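Glycosyl hydrolase family 61, 2 protein (Heterobasidion irregulare TC 32-1, PDB 5NNS) oxidatively cleaves cellulose and related polysaccharides at C1 of their glycosidic bonds, acting as a copper-dependent lytic monooxygenase of the AA9 family. Local coordinates at residues Y7-T12 with S69-Y74; F17-T22 with D34-I39; T160-Q165 with G201-I206. All coordinates share one frame; numbering follows the deposited sequence.

Contact 1 (Y7-T12 with S69-Y74); sequences YSLAGT and SSVTAY. With NAG (2-acetamido-2-deoxy-beta-D-glucopyranose), chain D; GOL (glycerol), chain I.
The ring of Y74 turns an edge to strand 7-9, with S8 CB in its plane 3.6 Å from Y74 CE2 and the carbonyl carbon of Y7 at the same edge. T72 CG2 rests over one face toward the rim, and the N-acetylglucosamine carried by N133 lies obliquely beyond CD1. The Y7 ring, on the other side of the sheet, lies obliquely beside T72 O and A73; CE2 comes within 4.1 Å of CB of A73, whose small side chain leaves room for the ring, while Q30 binds Y7 OH. There L9 CD2 presses on V71 CG1 at 3.4 Å, tighter than usual for two carbons.

The strands run antiparallel. S8 and T72 form a hydrogen-bonded pair, S8 N to T72 O at 3.0 Å and T72 N to S8 O at 2.7 Å, and A10 N reaches S70 O at 2.9 Å. Beyond them the chain reverses in a type I' turn, L9 to T12, where the positive phi at G11 suits glycine. Set anti to the backbone N (chi1 178°), S8 OG hydrogen-bonds glycerol O1 at 2.9 Å, and G11 N donates to the same O1; T72 OG1 bonds glycerol O3 at 2.6 Å. Apolar side chains (Y7, L9, V71, A73) line one face of these strands; the other offers hydroxyls, beside the Y74 ring, that hold a glycerol probably from the crystallisation liquor.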
loop_
_atom_site.group_PDB
_atom_site.type_symbol
_atom_site.label_atom_id
_atom_site.label_comp_id
_atom_site.label_asym_id
_atom_site.label_seq_id
_atom_site.Cartn_x
_atom_site.Cartn_y
_atom_site.Cartn_z
ATOM N N TYR A 7 -2.754 -5.756 -11.247
ATOM C CA TYR A 7 -2.385 -4.373 -11.546
ATOM C C TYR A 7 -2.583 -4.047 -13.023
ATOM O O TYR A 7 -2.577 -4.943 -13.876
ATOM C CB TYR A 7 -0.919 -4.110 -11.191
ATOM C CG TYR A 7 -0.559 -4.367 -9.748
ATOM C CD1 TYR A 7 -0.182 -5.638 -9.324
ATOM C CD2 TYR A 7 -0.576 -3.338 -8.806
ATOM C CE1 TYR A 7 0.152 -5.885 -7.998
ATOM C CE2 TYR A 7 -0.239 -3.574 -7.481
ATOM C CZ TYR A 7 0.119 -4.849 -7.083
ATOM O OH TYR A 7 0.454 -5.102 -5.782
ATOM N N SER A 8 -2.783 -2.758 -13.296
ATOM C CA SER A 8 -2.569 -2.176 -14.621
ATOM C C SER A 8 -1.585 -1.034 -14.411
ATOM O O SER A 8 -1.901 -0.061 -13.725
ATOM C CB SER A 8 -3.875 -1.675 -15.243
ATOM O OG SER A 8 -3.651 -1.071 -16.510
ATOM N N LEU A 9 -0.386 -1.183 -14.973
ATOM C CA LEU A 9 0.717 -0.249 -14.772
ATOM C C LEU A 9 1.172 0.270 -16.137
ATOM O O LEU A 9 1.694 -0.494 -16.960
ATOM C CB LEU A 9 1.881 -0.934 -14.039
ATOM C CG LEU A 9 1.537 -1.735 -12.776
ATOM C CD1 LEU A 9 2.734 -2.554 -12.325
ATOM C CD2 LEU A 9 1.051 -0.838 -11.644
ATOM N N ALA A 10 0.949 1.566 -16.370
ATOM C CA ALA A 10 1.311 2.230 -17.622
ATOM C C ALA A 10 0.809 1.446 -18.844
ATOM O O ALA A 10 1.574 1.144 -19.766
ATOM C CB ALA A 10 2.816 2.441 -17.671
ATOM N N GLY A 11 -0.479 1.090 -18.809
ATOM C CA GLY A 11 -1.162 0.454 -19.931
ATOM C C GLY A 11 -1.075 -1.060 -20.062
ATOM O O GLY A 11 -1.639 -1.615 -21.003
ATOM N N THR A 12 -0.392 -1.733 -19.135
ATOM C CA THR A 12 -0.154 -3.183 -19.232
ATOM C C THR A 12 -0.681 -3.907 -18.001
ATOM O O THR A 12 -0.403 -3.502 -16.875
ATOM C CB THR A 12 1.351 -3.492 -19.376
ATOM O OG1 THR A 12 1.871 -2.813 -20.524
ATOM C CG2 THR A 12 1.605 -5.001 -19.513
ATOM N N SER A 69 4.211 7.684 -14.912
ATOM C CA SER A 69 3.217 6.681 -15.315
ATOM C C SER A 69 2.089 6.492 -14.309
ATOM O O SER A 69 2.306 6.561 -13.104
ATOM C CB SER A 69 3.867 5.300 -15.488
ATOM O OG SER A 69 4.877 5.294 -16.475
ATOM N N SER A 70 0.902 6.209 -14.837
ATOM C CA SER A 70 -0.274 5.880 -14.046
ATOM C C SER A 70 -0.207 4.398 -13.651
ATOM O O SER A 70 0.059 3.532 -14.496
ATOM C CB SER A 70 -1.538 6.150 -14.868
ATOM O OG SER A 70 -2.706 6.003 -14.088
ATOM N N VAL A 71 -0.457 4.120 -12.372
ATOM C CA VAL A 71 -0.459 2.759 -11.840
ATOM C C VAL A 71 -1.779 2.515 -11.122
ATOM O O VAL A 71 -2.186 3.312 -10.275
ATOM C CB VAL A 71 0.759 2.471 -10.912
ATOM C CG1 VAL A 71 2.038 2.387 -11.738
ATOM C CG2 VAL A 71 0.932 3.516 -9.815
ATOM N N THR A 72 -2.461 1.435 -11.504
ATOM C CA THR A 72 -3.739 1.056 -10.916
ATOM C C THR A 72 -3.586 -0.291 -10.225
ATOM O O THR A 72 -2.967 -1.210 -10.779
ATOM C CB THR A 72 -4.856 0.964 -11.974
ATOM O OG1 THR A 72 -5.036 2.243 -12.588
ATOM C CG2 THR A 72 -6.180 0.532 -11.346
ATOM N N ALA A 73 -4.139 -0.388 -9.016
ATOM C CA ALA A 73 -4.222 -1.645 -8.275
ATOM C C ALA A 73 -5.680 -2.058 -8.231
ATOM O O ALA A 73 -6.555 -1.219 -7.997
ATOM C CB ALA A 73 -3.671 -1.472 -6.867
ATOM N N TYR A 74 -5.941 -3.343 -8.474
ATOM C CA TYR A 74 -7.306 -3.869 -8.470
ATOM C C TYR A 74 -7.492 -4.824 -7.299
ATOM O O TYR A 74 -6.649 -5.698 -7.070
ATOM C CB TYR A 74 -7.616 -4.591 -9.779
ATOM C CG TYR A 74 -7.553 -3.717 -11.008
ATOM C CD1 TYR A 74 -8.668 -2.997 -11.450
ATOM C CD2 TYR A 74 -6.383 -3.632 -11.753
ATOM C CE1 TYR A 74 -8.611 -2.203 -12.596
ATOM C CE2 TYR A 74 -6.312 -2.846 -12.894
ATOM C CZ TYR A 74 -7.421 -2.133 -13.315
ATOM O OH TYR A 74 -7.319 -1.363 -14.453
HETATM C C1 NAG D . -12.925 -3.630 -13.301
HETATM C C2 NAG D . -12.462 -3.306 -14.716
HETATM C C3 NAG D . -12.082 -4.566 -15.478
HETATM C C4 NAG D . -11.098 -5.435 -14.689
HETATM C C5 NAG D . -11.577 -5.631 -13.252
HETATM C C6 NAG D . -10.516 -6.332 -12.411
HETATM C C7 NAG D . -13.477 -1.266 -15.696
HETATM C C8 NAG D . -14.652 -0.733 -16.461
HETATM N N2 NAG D . -13.503 -2.587 -15.446
HETATM O O3 NAG D . -11.495 -4.153 -16.717
HETATM O O4 NAG D . -10.957 -6.717 -15.315
HETATM O O5 NAG D . -11.888 -4.364 -12.653
HETATM O O6 NAG D . -11.032 -6.572 -11.098
HETATM O O7 NAG D . -12.575 -0.520 -15.347
HETATM C C1 GOL I . -3.754 2.051 -17.296
HETATM O O1 GOL I . -2.541 1.549 -16.722
HETATM C C2 GOL I . -4.720 2.452 -16.183
HETATM O O2 GOL I . -5.976 2.872 -16.741
HETATM C C3 GOL I . -4.139 3.597 -15.362
HETATM O O3 GOL I . -3.268 3.115 -14.336
#

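Contact 2 (F17-T22 with D34-I39). With AKR (acrylic acid), chain O.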
loop_
_atom_site.group_PDB
_atom_site.type_symbol
_atom_site.label_atom_id
_atom_site.label_comp_id
_atom_site.label_asym_id
_atom_site.label_seq_id
_atom_site.Cartn_x
_atom_site.Cartn_y
_atom_site.Cartn_z
ATOM N N PHE A 17 -0.185 -12.191 -6.993
ATOM C CA PHE A 17 -0.092 -13.481 -6.315
ATOM C C PHE A 17 -1.497 -13.987 -5.994
ATOM O O PHE A 17 -2.392 -13.188 -5.737
ATOM C CB PHE A 17 0.734 -13.358 -5.026
ATOM C CG PHE A 17 1.095 -14.679 -4.415
ATOM C CD1 PHE A 17 2.194 -15.394 -4.880
ATOM C CD2 PHE A 17 0.329 -15.222 -3.394
ATOM C CE1 PHE A 17 2.523 -16.618 -4.335
ATOM C CE2 PHE A 17 0.659 -16.446 -2.836
ATOM C CZ PHE A 17 1.756 -17.149 -3.312
ATOM N N VAL A 18 -1.680 -15.306 -6.027
ATOM C CA VAL A 18 -2.945 -15.946 -5.649
ATOM C C VAL A 18 -2.801 -16.497 -4.220
ATOM O O VAL A 18 -2.100 -17.490 -4.013
ATOM C CB VAL A 18 -3.347 -17.086 -6.621
ATOM C CG1 VAL A 18 -4.646 -17.753 -6.174
ATOM C CG2 VAL A 18 -3.488 -16.553 -8.043
ATOM N N PRO A 19 -3.445 -15.845 -3.227
ATOM C CA PRO A 19 -3.337 -16.349 -1.848
ATOM C C PRO A 19 -3.972 -17.727 -1.638
ATOM O O PRO A 19 -4.802 -18.161 -2.438
ATOM C CB PRO A 19 -4.071 -15.285 -1.013
ATOM C CG PRO A 19 -4.912 -14.542 -1.986
ATOM C CD PRO A 19 -4.175 -14.566 -3.283
ATOM N N TYR A 20 -3.544 -18.397 -0.568
ATOM C CA TYR A 20 -3.989 -19.752 -0.195
ATOM C C TYR A 20 -3.456 -20.882 -1.081
ATOM O O TYR A 20 -3.493 -22.032 -0.669
ATOM C CB TYR A 20 -5.518 -19.864 -0.090
ATOM C CG TYR A 20 -6.153 -18.868 0.835
ATOM C CD1 TYR A 20 -6.221 -19.111 2.198
ATOM C CD2 TYR A 20 -6.702 -17.675 0.347
ATOM C CE1 TYR A 20 -6.810 -18.200 3.058
ATOM C CE2 TYR A 20 -7.301 -16.754 1.200
ATOM C CZ TYR A 20 -7.356 -17.023 2.556
ATOM O OH TYR A 20 -7.938 -16.113 3.408
ATOM N N ASN A 21 -3.008 -20.572 -2.294
ATOM C CA ASN A 21 -2.254 -21.512 -3.107
ATOM C C ASN A 21 -0.778 -21.395 -2.778
ATOM O O ASN A 21 -0.306 -20.343 -2.329
ATOM C CB ASN A 21 -2.457 -21.246 -4.603
ATOM C CG ASN A 21 -3.850 -21.612 -5.089
ATOM O OD1 ASN A 21 -4.658 -22.208 -4.367
ATOM N ND2 ASN A 21 -4.133 -21.261 -6.333
ATOM N N THR A 22 -0.058 -22.489 -3.018
ATOM C CA THR A 22 1.387 -22.547 -2.817
ATOM C C THR A 22 2.105 -21.546 -3.729
ATOM O O THR A 22 1.632 -21.283 -4.836
ATOM C CB THR A 22 1.935 -23.974 -3.062
ATOM O OG1 THR A 22 3.312 -24.029 -2.674
ATOM C CG2 THR A 22 1.804 -24.400 -4.538
ATOM N N ASP A 34 -0.290 -14.536 1.660
ATOM C CA ASP A 34 -0.862 -15.884 1.791
ATOM C C ASP A 34 -2.333 -16.007 2.204
ATOM O O ASP A 34 -2.912 -17.086 2.044
ATOM C CB ASP A 34 0.002 -16.703 2.754
ATOM C CG ASP A 34 1.441 -16.848 2.266
ATOM O OD1 ASP A 34 1.635 -17.085 1.061
ATOM O OD2 ASP A 34 2.375 -16.722 3.086
ATOM N N THR A 35 -2.933 -14.924 2.699
ATOM C CA THR A 35 -4.317 -14.956 3.161
ATOM C C THR A 35 -4.994 -13.614 2.974
ATOM O O THR A 35 -4.333 -12.593 2.806
ATOM C CB THR A 35 -4.388 -15.318 4.652
ATOM O OG1 THR A 35 -5.752 -15.289 5.089
ATOM C CG2 THR A 35 -3.566 -14.331 5.481
ATOM N N TYR A 36 -6.323 -13.634 3.026
ATOM C CA TYR A 36 -7.146 -12.419 2.970
ATOM C C TYR A 36 -7.182 -11.627 4.287
ATOM O O TYR A 36 -7.712 -10.526 4.303
ATOM C CB TYR A 36 -8.589 -12.796 2.607
ATOM C CG TYR A 36 -8.904 -12.874 1.129
ATOM C CD1 TYR A 36 -7.919 -13.129 0.174
ATOM C CD2 TYR A 36 -10.208 -12.710 0.687
ATOM C CE1 TYR A 36 -8.233 -13.198 -1.177
ATOM C CE2 TYR A 36 -10.524 -12.779 -0.656
ATOM C CZ TYR A 36 -9.533 -13.027 -1.579
ATOM O OH TYR A 36 -9.847 -13.100 -2.906
ATOM N N ASN A 37 -6.653 -12.191 5.376
ATOM C CA ASN A 37 -6.771 -11.619 6.718
ATOM C C ASN A 37 -5.937 -10.364 6.912
ATOM O O ASN A 37 -4.847 -10.241 6.336
ATOM C CB ASN A 37 -6.310 -12.622 7.787
ATOM C CG ASN A 37 -7.102 -13.913 7.773
ATOM O OD1 ASN A 37 -8.204 -13.979 7.237
ATOM N ND2 ASN A 37 -6.535 -14.947 8.368
ATOM N N PRO A 38 -6.425 -9.446 7.757
ATOM C CA PRO A 38 -5.629 -8.261 8.050
ATOM C C PRO A 38 -4.440 -8.553 8.963
ATOM O O PRO A 38 -4.443 -9.535 9.712
ATOM C CB PRO A 38 -6.611 -7.345 8.778
ATOM C CG PRO A 38 -7.591 -8.269 9.405
ATOM C CD PRO A 38 -7.721 -9.430 8.460
ATOM N N ILE A 39 -3.435 -7.695 8.865
ATOM C CA ILE A 39 -2.417 -7.548 9.897
ATOM C C ILE A 39 -3.017 -6.588 10.922
ATOM O O ILE A 39 -3.399 -5.473 10.571
ATOM C CB ILE A 39 -1.094 -7.020 9.296
ATOM C CG1 ILE A 39 -0.424 -8.164 8.523
ATOM C CG2 ILE A 39 -0.181 -6.449 10.384
ATOM C CD1 ILE A 39 0.770 -7.784 7.686
HETATM C CA AKR O . -5.490 -24.032 -7.474
HETATM C CB AKR O . -5.243 -25.196 -8.057
HETATM C C AKR O . -6.192 -22.917 -8.160
HETATM O O AKR O . -6.424 -21.872 -7.513
HETATM O OXT AKR O . -6.553 -23.009 -9.353
HETATM O O HOH W 1 -0.800 -18.793 0.111
#
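Y20 sets its CG beside its own backbone N, anti to the carbonyl carbon (chi1 -55°), and this lays the ring over D34 O and T35 so that its hydroxyl arrives at the backbone N of Y36. T35, modelled in two conformers, has OG1 anti to its N (chi1 178°) in the one described, which aims it at the same hydroxyl. Y20 OH accepts from Y36 N at 3.0 Å in a nearly straight bond (171°), and T35 OG1 adds a second bond to Y20 OH at 2.9 Å in that conformer. There T35 OG1 also accepts from N37 N, making an ST turn, a job for which a threonine hydroxyl is well suited.

T35 CA stands over the ring face, 4.1 Å from the Y20 centroid, in a CH-pi contact. The Y20 and Y36 rings meet obliquely, with Y20 CE2 3.8 Å from Y36 CD1, while P19 CG touches the edge of the Y36 ring at CE1, 3.7 Å away. P19 and Y20 occupy the central corners of a type II turn from V18 to N21; proline fits the first, and Y20 takes the positive phi of the second. Its N reaches D34 O at 3.0 Å from above the carbonyl plane, and a water that weakly accepts from Y20 N lies between N21 O and D34 OD1. Farther along, N21 ND2 donates to an acrylic acid oxygen.

Y20 binds the glucan chain, and N37 makes a weak bond to the copper ligand H1, so the contact joins the substrate surface to the copper site. Held at its hydroxyl by Y36 N and along one face by backbone, the ring is probably restricted in turning, consistent with a fixed, flat platform for sugar.

Contact 3 (T160-Q165 with G201-I206)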
loop_
_atom_site.group_PDB
_atom_site.type_symbol
_atom_site.label_atom_id
_atom_site.label_comp_id
_atom_site.label_asym_id
_atom_site.label_seq_id
_atom_site.Cartn_x
_atom_site.Cartn_y
_atom_site.Cartn_z
ATOM N N THR A 160 -13.767 -1.825 13.162
ATOM C CA THR A 160 -13.799 -2.516 14.463
ATOM C C THR A 160 -13.098 -1.673 15.516
ATOM O O THR A 160 -11.919 -1.361 15.370
ATOM C CB THR A 160 -13.115 -3.891 14.390
ATOM O OG1 THR A 160 -13.764 -4.671 13.392
ATOM C CG2 THR A 160 -13.194 -4.635 15.720
ATOM N N SER A 161 -13.834 -1.329 16.573
ATOM C CA SER A 161 -13.348 -0.479 17.670
ATOM C C SER A 161 -11.994 -0.896 18.219
ATOM O O SER A 161 -11.858 -1.984 18.759
ATOM C CB SER A 161 -14.347 -0.497 18.826
ATOM O OG SER A 161 -15.590 0.006 18.393
ATOM N N ASN A 162 -10.998 -0.031 18.046
ATOM C CA ASN A 162 -9.646 -0.206 18.611
ATOM C C ASN A 162 -8.818 -1.388 18.074
ATOM O O ASN A 162 -7.798 -1.732 18.661
ATOM C CB ASN A 162 -9.698 -0.229 20.147
ATOM C CG ASN A 162 -10.434 0.967 20.719
ATOM O OD1 ASN A 162 -11.586 0.851 21.141
ATOM N ND2 ASN A 162 -9.780 2.129 20.717
ATOM N N GLN A 163 -9.285 -2.021 16.995
ATOM C CA GLN A 163 -8.537 -3.049 16.284
ATOM C C GLN A 163 -8.334 -2.536 14.861
ATOM O O GLN A 163 -9.269 -2.558 14.052
ATOM C CB GLN A 163 -9.278 -4.390 16.265
ATOM C CG GLN A 163 -8.426 -5.538 15.719
ATOM C CD GLN A 163 -9.203 -6.828 15.537
ATOM O OE1 GLN A 163 -9.150 -7.445 14.476
ATOM N NE2 GLN A 163 -9.926 -7.242 16.571
ATOM N N PRO A 164 -7.123 -2.040 14.559
ATOM C CA PRO A 164 -6.832 -1.647 13.179
ATOM C C PRO A 164 -6.615 -2.870 12.314
ATOM O O PRO A 164 -6.124 -3.878 12.804
ATOM C CB PRO A 164 -5.533 -0.846 13.301
ATOM C CG PRO A 164 -4.881 -1.382 14.532
ATOM C CD PRO A 164 -5.997 -1.715 15.463
ATOM N N GLN A 165 -7.016 -2.780 11.053
ATOM C CA GLN A 165 -6.830 -3.857 10.101
ATOM C C GLN A 165 -6.052 -3.315 8.908
ATOM O O GLN A 165 -6.607 -2.605 8.061
ATOM C CB GLN A 165 -8.177 -4.397 9.664
ATOM C CG GLN A 165 -8.913 -5.133 10.771
ATOM C CD GLN A 165 -10.262 -5.657 10.328
ATOM O OE1 GLN A 165 -10.574 -5.710 9.135
ATOM N NE2 GLN A 165 -11.077 -6.044 11.294
ATOM N N GLY A 201 -5.125 7.806 14.394
ATOM C CA GLY A 201 -5.769 7.106 13.290
ATOM C C GLY A 201 -5.641 5.591 13.297
ATOM O O GLY A 201 -6.255 4.932 12.459
ATOM N N VAL A 202 -4.859 5.038 14.229
ATOM C CA VAL A 202 -4.587 3.593 14.298
ATOM C C VAL A 202 -5.377 2.912 15.411
ATOM O O VAL A 202 -5.979 1.867 15.180
ATOM C CB VAL A 202 -3.075 3.307 14.483
ATOM C CG1 VAL A 202 -2.804 1.810 14.673
ATOM C CG2 VAL A 202 -2.294 3.838 13.289
ATOM N N ASN A 203 -5.332 3.486 16.612
ATOM C CA ASN A 203 -6.057 2.981 17.769
ATOM C C ASN A 203 -7.248 3.896 17.980
ATOM O O ASN A 203 -7.194 4.855 18.741
ATOM C CB ASN A 203 -5.136 2.954 18.996
ATOM C CG ASN A 203 -5.790 2.336 20.221
ATOM O OD1 ASN A 203 -6.793 1.618 20.127
ATOM N ND2 ASN A 203 -5.204 2.593 21.383
ATOM N N ILE A 204 -8.333 3.578 17.289
ATOM C CA ILE A 204 -9.487 4.464 17.193
ATOM C C ILE A 204 -10.768 3.668 17.362
ATOM O O ILE A 204 -10.882 2.541 16.884
ATOM C CB ILE A 204 -9.483 5.236 15.845
ATOM C CG1 ILE A 204 -10.593 6.299 15.807
ATOM C CG2 ILE A 204 -9.601 4.297 14.649
ATOM C CD1 ILE A 204 -10.359 7.365 14.761
ATOM N N ASP A 205 -11.712 4.256 18.081
ATOM C CA ASP A 205 -13.059 3.734 18.195
ATOM C C ASP A 205 -13.927 4.807 17.573
ATOM O O ASP A 205 -14.240 5.804 18.219
ATOM C CB ASP A 205 -13.411 3.505 19.672
ATOM C CG ASP A 205 -14.875 3.107 19.893
ATOM O OD1 ASP A 205 -15.562 2.657 18.947
ATOM O OD2 ASP A 205 -15.331 3.238 21.046
ATOM N N ILE A 206 -14.295 4.606 16.310
ATOM C CA ILE A 206 -15.110 5.587 15.568
ATOM C C ILE A 206 -16.503 5.797 16.186
ATOM O O ILE A 206 -17.063 6.891 16.096
ATOM C CB ILE A 206 -15.232 5.249 14.052
ATOM C CG1 ILE A 206 -16.008 3.942 13.808
ATOM C CG2 ILE A 206 -13.850 5.188 13.405
ATOM C CD1 ILE A 206 -16.237 3.642 12.342
#
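S161 and D205 meet hydroxyl to carboxylate: S161 OG donates to D205 OD1 at 2.7 Å, coming from well above the carboxylate plane rather than within it. Next to this pair, the N162 amide is inclined 60° to the same carboxylate, and N162 OD1 lies 3.5 Å from D205 CB. The other branch of that amide looks the opposite way along the segment 201-206. N162 ND2 donates to N203 OD1 at 3.1 Å, the acceptor lying close to the N162 amide plane, whereas the two amide planes stand 74° apart and the donor sits above that of N203. With CG anti to its backbone N (chi1 -176°), N203 extends to N162 with OD1, while its ND2 binds M197 O.

The backbone of 160-163 makes a type II turn, closed by Q163 N to T160 O. N162 holds its positive-phi corner, a conformation asparagine tolerates better than most residues, and its N reaches I204 O at 2.8 Å. In the AA9 fold this turn leads from strand 147-157 into strand 165-176, which carries Q165 and the copper ligand Y167, and the long loop after that strand packs against the turn.

D205, which contributes to glucan binding, also bonds S208 OG through OD2. With alanine in this position, the hydroxyls of S161 and S208 are likely to lose the carboxylate they share, one oxygen each, and this edge of the substrate surface could shift. Deeper in, P164 packs its rigid ring on V202: CG lies 3.8 Å from V202 CG1, and CB is 3.3 Å from V202 O.

From the N terminus, strand 4-9 enters contact 1 first, and the loop it begins is closed when 69-74 pairs with it. Contact 2 falls wholly within that span: after strand 12-15, residues 17-22 and 34-39 close a smaller loop. Contact 3 follows in series, when the loop after strand 165-176 returns to 160-165; no contact crosses another. Contact 1 joins neighbouring strands of the four-stranded sheet, whereas contacts 2 and 3 tie loops on the side of the copper site. Those two touch directly, P38 CB lying 3.5 Å from Q165 CB. Contacts 1 and 3 lie on opposite sides of the chain's centre, their own centres about 31 Å apart.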